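Local structure of CT296 (Chlamydia trachomatis, 3QH6) at residues 97-102 against 142-147; 114-119 against 135-140. The protein is of unknown function but structurally resembles iron(II) 2-oxoglutarate-dependent enzymes, consistent with a related iron-linked role. All coordinates share one frame; numbering follows the deposited sequence. Where two conformers were deposited one is given.

Interaction 1: residues 97-102 against 142-147; sequences WVQKQE and GDTAII
Trp97 and Val98 end the edge strand 91-98 of an antiparallel sheet and pair there with the start of strand 145-151, in a cupin-clan domain. Val98 and Ala145 form the hydrogen-bonded pair: Val98 N gives to Ala145 O at 2.8 Å, and Ala145 N returns the bond to Val98 O at 3.0 Å. Trp97 and Ile146 form the adjoining non-hydrogen-bonded pair, their side chains on the face of the sheet where Trp97 packs on Leu39 and Lys40 of helix 29-42. The Trp97 indole meets Thr144 by its edge. With CG anti to the backbone N (chi1 178°), the ring runs back along the partner strand, and Trp97 NE1 donates to Thr144 OG1 at 2.9 Å. The N-H points at the oxygen with an angle of 158°, and the hydroxyl lies close to the ring plane. Next to NE1, Trp97 CD1 comes within 3.2 Å of Ala145 O, so the same indole edge lies against two oxygens of the partner segment. Thr144 OG1 also hydrogen-bonds Glu36 OE1; held by these two bonds, the hydroxyl links the residue just before strand 145-151 to the indole and to helix 29-42. On the other face of the sheet Val98 CG2 rests against Ala145 CB in a small apolar contact. Beyond the paired residues the chains stay close without further ladder bonds. Gln99 bends at chi2 (53°), which turns its amide back over the 142-144 backbone, crossing the Thr144 side chain at about a right angle. Gln99 NE2 makes a weak hydrogen bond to Ala141 O, while Gln99 OE1 lies 3.8 Å from Thr144 CG2 and only 2.9 Å from Asp143 O, a close pair of acceptors and no bond.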
loop_
_atom_site.group_PDB
_atom_site.type_symbol
_atom_site.label_atom_id
_atom_site.label_comp_id
_atom_site.label_asym_id
_atom_site.label_seq_id
_atom_site.Cartn_x
_atom_site.Cartn_y
_atom_site.Cartn_z
ATOM N N TRP A 97 1.748 -9.569 -4.070
ATOM C CA TRP A 97 0.569 -9.934 -3.299
ATOM C C TRP A 97 1.006 -10.944 -2.251
ATOM O O TRP A 97 1.515 -11.995 -2.594
ATOM C CB TRP A 97 -0.436 -10.565 -4.250
ATOM C CG TRP A 97 -1.685 -11.023 -3.570
ATOM C CD1 TRP A 97 -2.343 -10.405 -2.565
ATOM C CD2 TRP A 97 -2.429 -12.205 -3.888
ATOM N NE1 TRP A 97 -3.479 -11.139 -2.224
ATOM C CE2 TRP A 97 -3.539 -12.248 -3.024
ATOM C CE3 TRP A 97 -2.254 -13.237 -4.818
ATOM C CZ2 TRP A 97 -4.467 -13.282 -3.059
ATOM C CZ3 TRP A 97 -3.170 -14.262 -4.849
ATOM C CH2 TRP A 97 -4.270 -14.277 -3.971
ATOM N N VAL A 98 0.839 -10.630 -0.971
ATOM C CA VAL A 98 1.435 -11.473 0.079
ATOM C C VAL A 98 0.354 -12.027 1.016
ATOM O O VAL A 98 -0.650 -11.357 1.292
ATOM C CB VAL A 98 2.487 -10.710 0.915
ATOM C CG1 VAL A 98 3.690 -10.299 0.052
ATOM C CG2 VAL A 98 1.877 -9.506 1.568
ATOM N N GLN A 99 0.566 -13.257 1.476
ATOM C CA GLN A 99 -0.277 -13.874 2.499
ATOM C C GLN A 99 0.273 -13.595 3.926
ATOM O O GLN A 99 -0.484 -13.520 4.891
ATOM C CB GLN A 99 -0.371 -15.388 2.239
ATOM C CG GLN A 99 -0.670 -16.233 3.463
ATOM C CD GLN A 99 -1.898 -15.761 4.217
ATOM O OE1 GLN A 99 -2.944 -15.490 3.620
ATOM N NE2 GLN A 99 -1.775 -15.647 5.539
ATOM N N LYS A 100 1.584 -13.435 4.047
ATOM C CA LYS A 100 2.256 -13.307 5.355
ATOM C C LYS A 100 3.240 -12.136 5.327
ATOM O O LYS A 100 3.850 -11.866 4.287
ATOM C CB LYS A 100 3.031 -14.593 5.657
ATOM C CG LYS A 100 2.313 -15.867 5.243
ATOM C CD LYS A 100 3.102 -17.112 5.616
ATOM C CE LYS A 100 2.193 -18.332 5.711
ATOM N NZ LYS A 100 1.205 -18.202 6.821
ATOM N N GLN A 101 3.449 -11.465 6.457
ATOM C CA GLN A 101 4.286 -10.265 6.435
ATOM C C GLN A 101 5.759 -10.598 6.203
ATOM O O GLN A 101 6.523 -9.742 5.763
ATOM C CB GLN A 101 4.113 -9.404 7.691
ATOM C CG GLN A 101 4.800 -9.888 8.939
ATOM C CD GLN A 101 4.908 -8.779 9.973
ATOM O OE1 GLN A 101 3.897 -8.267 10.456
ATOM N NE2 GLN A 101 6.137 -8.375 10.288
ATOM N N GLU A 102 6.142 -11.845 6.480
ATOM C CA GLU A 102 7.510 -12.289 6.318
ATOM C C GLU A 102 7.923 -12.279 4.850
ATOM O O GLU A 102 9.113 -12.369 4.518
ATOM C CB GLU A 102 7.659 -13.707 6.881
ATOM C CG GLU A 102 7.596 -13.790 8.410
ATOM C CD GLU A 102 6.174 -13.690 8.971
ATOM O OE1 GLU A 102 5.197 -13.905 8.216
ATOM O OE2 GLU A 102 6.032 -13.393 10.177
ATOM N N GLY A 142 -5.934 -15.706 7.664
ATOM C CA GLY A 142 -6.885 -15.845 6.577
ATOM C C GLY A 142 -6.845 -14.720 5.550
ATOM O O GLY A 142 -7.514 -14.798 4.522
ATOM N N ASP A 143 -6.061 -13.677 5.816
ATOM C CA ASP A 143 -6.185 -12.432 5.057
ATOM C C ASP A 143 -4.952 -12.195 4.215
ATOM O O ASP A 143 -3.937 -12.844 4.413
ATOM C CB ASP A 143 -6.381 -11.245 5.995
ATOM C CG ASP A 143 -7.561 -11.425 6.938
ATOM O OD1 ASP A 143 -8.512 -12.141 6.563
ATOM O OD2 ASP A 143 -7.528 -10.848 8.053
ATOM N N THR A 144 -5.024 -11.253 3.277
ATOM C CA THR A 144 -3.860 -10.959 2.458
ATOM C C THR A 144 -3.641 -9.455 2.314
ATOM O O THR A 144 -4.445 -8.636 2.748
ATOM C CB THR A 144 -3.971 -11.576 1.031
ATOM O OG1 THR A 144 -4.948 -10.854 0.264
ATOM C CG2 THR A 144 -4.341 -13.056 1.089
ATOM N N ALA A 145 -2.530 -9.098 1.695
ATOM C CA ALA A 145 -2.189 -7.709 1.524
ATOM C C ALA A 145 -1.399 -7.582 0.243
ATOM O O ALA A 145 -0.947 -8.582 -0.329
ATOM C CB ALA A 145 -1.374 -7.214 2.723
ATOM N N ILE A 146 -1.242 -6.354 -0.226
ATOM C CA ILE A 146 -0.407 -6.128 -1.401
ATOM C C ILE A 146 0.607 -5.042 -1.061
ATOM O O ILE A 146 0.265 -4.028 -0.452
ATOM C CB ILE A 146 -1.248 -5.788 -2.676
ATOM C CG1 ILE A 146 -0.349 -5.705 -3.922
ATOM C CG2 ILE A 146 -2.094 -4.481 -2.526
ATOM C CD1 ILE A 146 -1.172 -5.595 -5.196
ATOM N N ILE A 147 1.883 -5.311 -1.349
ATOM C CA ILE A 147 2.905 -4.319 -1.123
ATOM C C ILE A 147 3.167 -3.633 -2.450
ATOM O O ILE A 147 3.309 -4.284 -3.480
ATOM C CB ILE A 147 4.213 -4.929 -0.535
ATOM C CG1 ILE A 147 5.233 -3.817 -0.312
ATOM C CG2 ILE A 147 4.781 -6.040 -1.424
ATOM C CD1 ILE A 147 5.039 -3.104 1.038
#

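Interaction 2: residues 114-119 against 135-140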
loop_
_atom_site.group_PDB
_atom_site.type_symbol
_atom_site.label_atom_id
_atom_site.label_comp_id
_atom_site.label_asym_id
_atom_site.label_seq_id
_atom_site.Cartn_x
_atom_site.Cartn_y
_atom_site.Cartn_z
ATOM N N LEU A 114 1.930 -0.731 2.111
ATOM C CA LEU A 114 1.338 -2.043 2.339
ATOM C C LEU A 114 -0.145 -1.774 2.473
ATOM O O LEU A 114 -0.554 -1.032 3.340
ATOM C CB LEU A 114 1.917 -2.675 3.625
ATOM C CG LEU A 114 1.412 -4.051 4.093
ATOM C CD1 LEU A 114 -0.083 -4.043 4.406
ATOM C CD2 LEU A 114 1.718 -5.094 3.074
ATOM N N LEU A 115 -0.951 -2.352 1.598
ATOM C CA LEU A 115 -2.394 -2.152 1.684
ATOM C C LEU A 115 -3.063 -3.465 2.029
ATOM O O LEU A 115 -2.896 -4.441 1.324
ATOM C CB LEU A 115 -2.884 -1.627 0.346
ATOM C CG LEU A 115 -4.357 -1.279 0.190
ATOM C CD1 LEU A 115 -4.817 -0.157 1.131
ATOM C CD2 LEU A 115 -4.526 -0.864 -1.233
ATOM N N CYS A 116 -3.795 -3.509 3.129
ATOM C CA CYS A 116 -4.453 -4.758 3.518
ATOM C C CYS A 116 -5.750 -4.938 2.678
ATOM O O CYS A 116 -6.521 -3.978 2.509
ATOM C CB CYS A 116 -4.714 -4.765 5.017
ATOM S SG CYS A 116 -5.534 -6.270 5.564
ATOM N N LEU A 117 -5.958 -6.141 2.121
ATOM C CA LEU A 117 -7.021 -6.378 1.128
ATOM C C LEU A 117 -8.267 -7.024 1.736
ATOM O O LEU A 117 -9.349 -6.927 1.161
ATOM C CB LEU A 117 -6.526 -7.259 -0.046
ATOM C CG LEU A 117 -5.451 -6.659 -0.961
ATOM C CD1 LEU A 117 -5.164 -7.592 -2.128
ATOM C CD2 LEU A 117 -5.864 -5.276 -1.474
ATOM N N SER A 118 -8.114 -7.699 2.873
ATOM C CA SER A 118 -9.223 -8.454 3.438
ATOM C C SER A 118 -9.170 -8.561 4.961
ATOM O O SER A 118 -8.164 -8.217 5.600
ATOM C CB SER A 118 -9.252 -9.859 2.833
ATOM O OG SER A 118 -8.144 -10.622 3.282
ATOM N N GLY A 119 -10.274 -9.043 5.530
ATOM C CA GLY A 119 -10.365 -9.267 6.957
ATOM C C GLY A 119 -10.727 -7.989 7.684
ATOM O O GLY A 119 -11.123 -7.008 7.065
ATOM N N ASP A 135 6.096 -4.790 14.494
ATOM C CA ASP A 135 5.199 -4.340 15.551
ATOM C C ASP A 135 4.494 -3.030 15.210
ATOM O O ASP A 135 4.308 -2.182 16.081
ATOM C CB ASP A 135 5.961 -4.193 16.874
ATOM N N VAL A 136 4.116 -2.859 13.944
ATOM C CA VAL A 136 3.289 -1.723 13.539
ATOM C C VAL A 136 1.969 -2.230 12.937
ATOM O O VAL A 136 0.898 -1.731 13.276
ATOM C CB VAL A 136 4.031 -0.777 12.544
ATOM C CG1 VAL A 136 3.095 0.295 12.011
ATOM C CG2 VAL A 136 5.230 -0.124 13.223
ATOM N N PHE A 137 2.041 -3.221 12.042
ATOM C CA PHE A 137 0.827 -3.720 11.393
ATOM C C PHE A 137 0.917 -5.191 11.002
ATOM O O PHE A 137 1.932 -5.654 10.466
ATOM C CB PHE A 137 0.504 -2.890 10.134
ATOM C CG PHE A 137 -0.780 -3.316 9.451
ATOM C CD1 PHE A 137 -2.010 -2.969 9.984
ATOM C CD2 PHE A 137 -0.753 -4.078 8.288
ATOM C CE1 PHE A 137 -3.201 -3.380 9.367
ATOM C CE2 PHE A 137 -1.942 -4.502 7.666
ATOM C CZ PHE A 137 -3.169 -4.142 8.213
ATOM N N ASP A 138 -0.166 -5.907 11.237
ATOM C CA ASP A 138 -0.254 -7.292 10.810
ATOM C C ASP A 138 -1.719 -7.684 10.628
ATOM O O ASP A 138 -2.629 -6.994 11.117
ATOM C CB ASP A 138 0.432 -8.211 11.825
ATOM C CG ASP A 138 1.111 -9.414 11.168
ATOM O OD1 ASP A 138 0.719 -9.799 10.041
ATOM O OD2 ASP A 138 2.047 -9.976 11.777
ATOM N N TRP A 139 -1.937 -8.790 9.920
ATOM C CA TRP A 139 -3.277 -9.266 9.575
ATOM C C TRP A 139 -3.390 -10.773 9.834
ATOM O O TRP A 139 -2.385 -11.466 9.894
ATOM C CB TRP A 139 -3.576 -8.941 8.102
ATOM C CG TRP A 139 -2.557 -9.506 7.096
ATOM C CD1 TRP A 139 -2.673 -10.664 6.380
ATOM C CD2 TRP A 139 -1.303 -8.913 6.694
ATOM N NE1 TRP A 139 -1.567 -10.838 5.572
ATOM C CE2 TRP A 139 -0.716 -9.779 5.746
ATOM C CE3 TRP A 139 -0.619 -7.742 7.055
ATOM C CZ2 TRP A 139 0.527 -9.515 5.150
ATOM C CZ3 TRP A 139 0.623 -7.482 6.464
ATOM C CH2 TRP A 139 1.175 -8.364 5.521
ATOM N N GLY A 140 -4.612 -11.270 9.986
ATOM C CA GLY A 140 -4.846 -12.658 10.352
ATOM C C GLY A 140 -4.451 -13.626 9.261
ATOM O O GLY A 140 -4.341 -13.246 8.100
#
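Apolar packing carries most of this contact: Leu114 and Cys116, two residues apart on strand 111-116 and both directed at the 135-140 loop, meet Phe137 and Trp139. Leu114 sends CD1 to Phe137 CE2 at 3.8 Å, the two side chains crossing at about a right angle, and the same methyl reaches Trp139 CZ3 at 4.1 Å. The other methyl, CD2, lies beside Trp139 CH2, so the leucine fork bears on the outer end of the indole. Cys116 CB touches the rim of the phenyl ring, 3.6 Å from Phe137 CZ and near the ring plane.

Sulfur-aromatic contacts come second. A chi1 of 180° swings Cys116 SG away from its own N and out toward the loop, to the edge of the Phe137 ring, 5.5 Å from its centroid; it approaches the five-membered ring of Trp139 obliquely.

Among polar bonds, Trp139 N donates to Asp138 OD1 at 2.8 Å within the loop, while Trp139 NE1 bonds Gln99 O and Phe137 O bonds Tyr132 OH.

Around the contact, Leu114 also packs on Ala145 and Ile147 of strand 145-151, Trp139 touches Ala145, and Phe137 reaches Leu22 of strand 20-23, which places the loop's aromatic residues against the sheet.

The centres of interactions 1 and 2 lie about 7 Å apart. Strands 91-98 and 111-116 are consecutive strands in the sequence, yet strand 145-151 lies between them in the antiparallel sheet. Both segments of interaction 2 fall in the sequence between 97-102 and 142-147, so the pairing of interaction 1 brackets them. Neighbouring strands join the two contacts through Leu115 N and Ile146 O, 2.9 Å apart in a probable hydrogen bond, and the indole N-H of Trp139 ties the 135-140 loop to Gln99. Edge strand, central strands and aromatic loop thus form one continuous region of the cupin-clan domain.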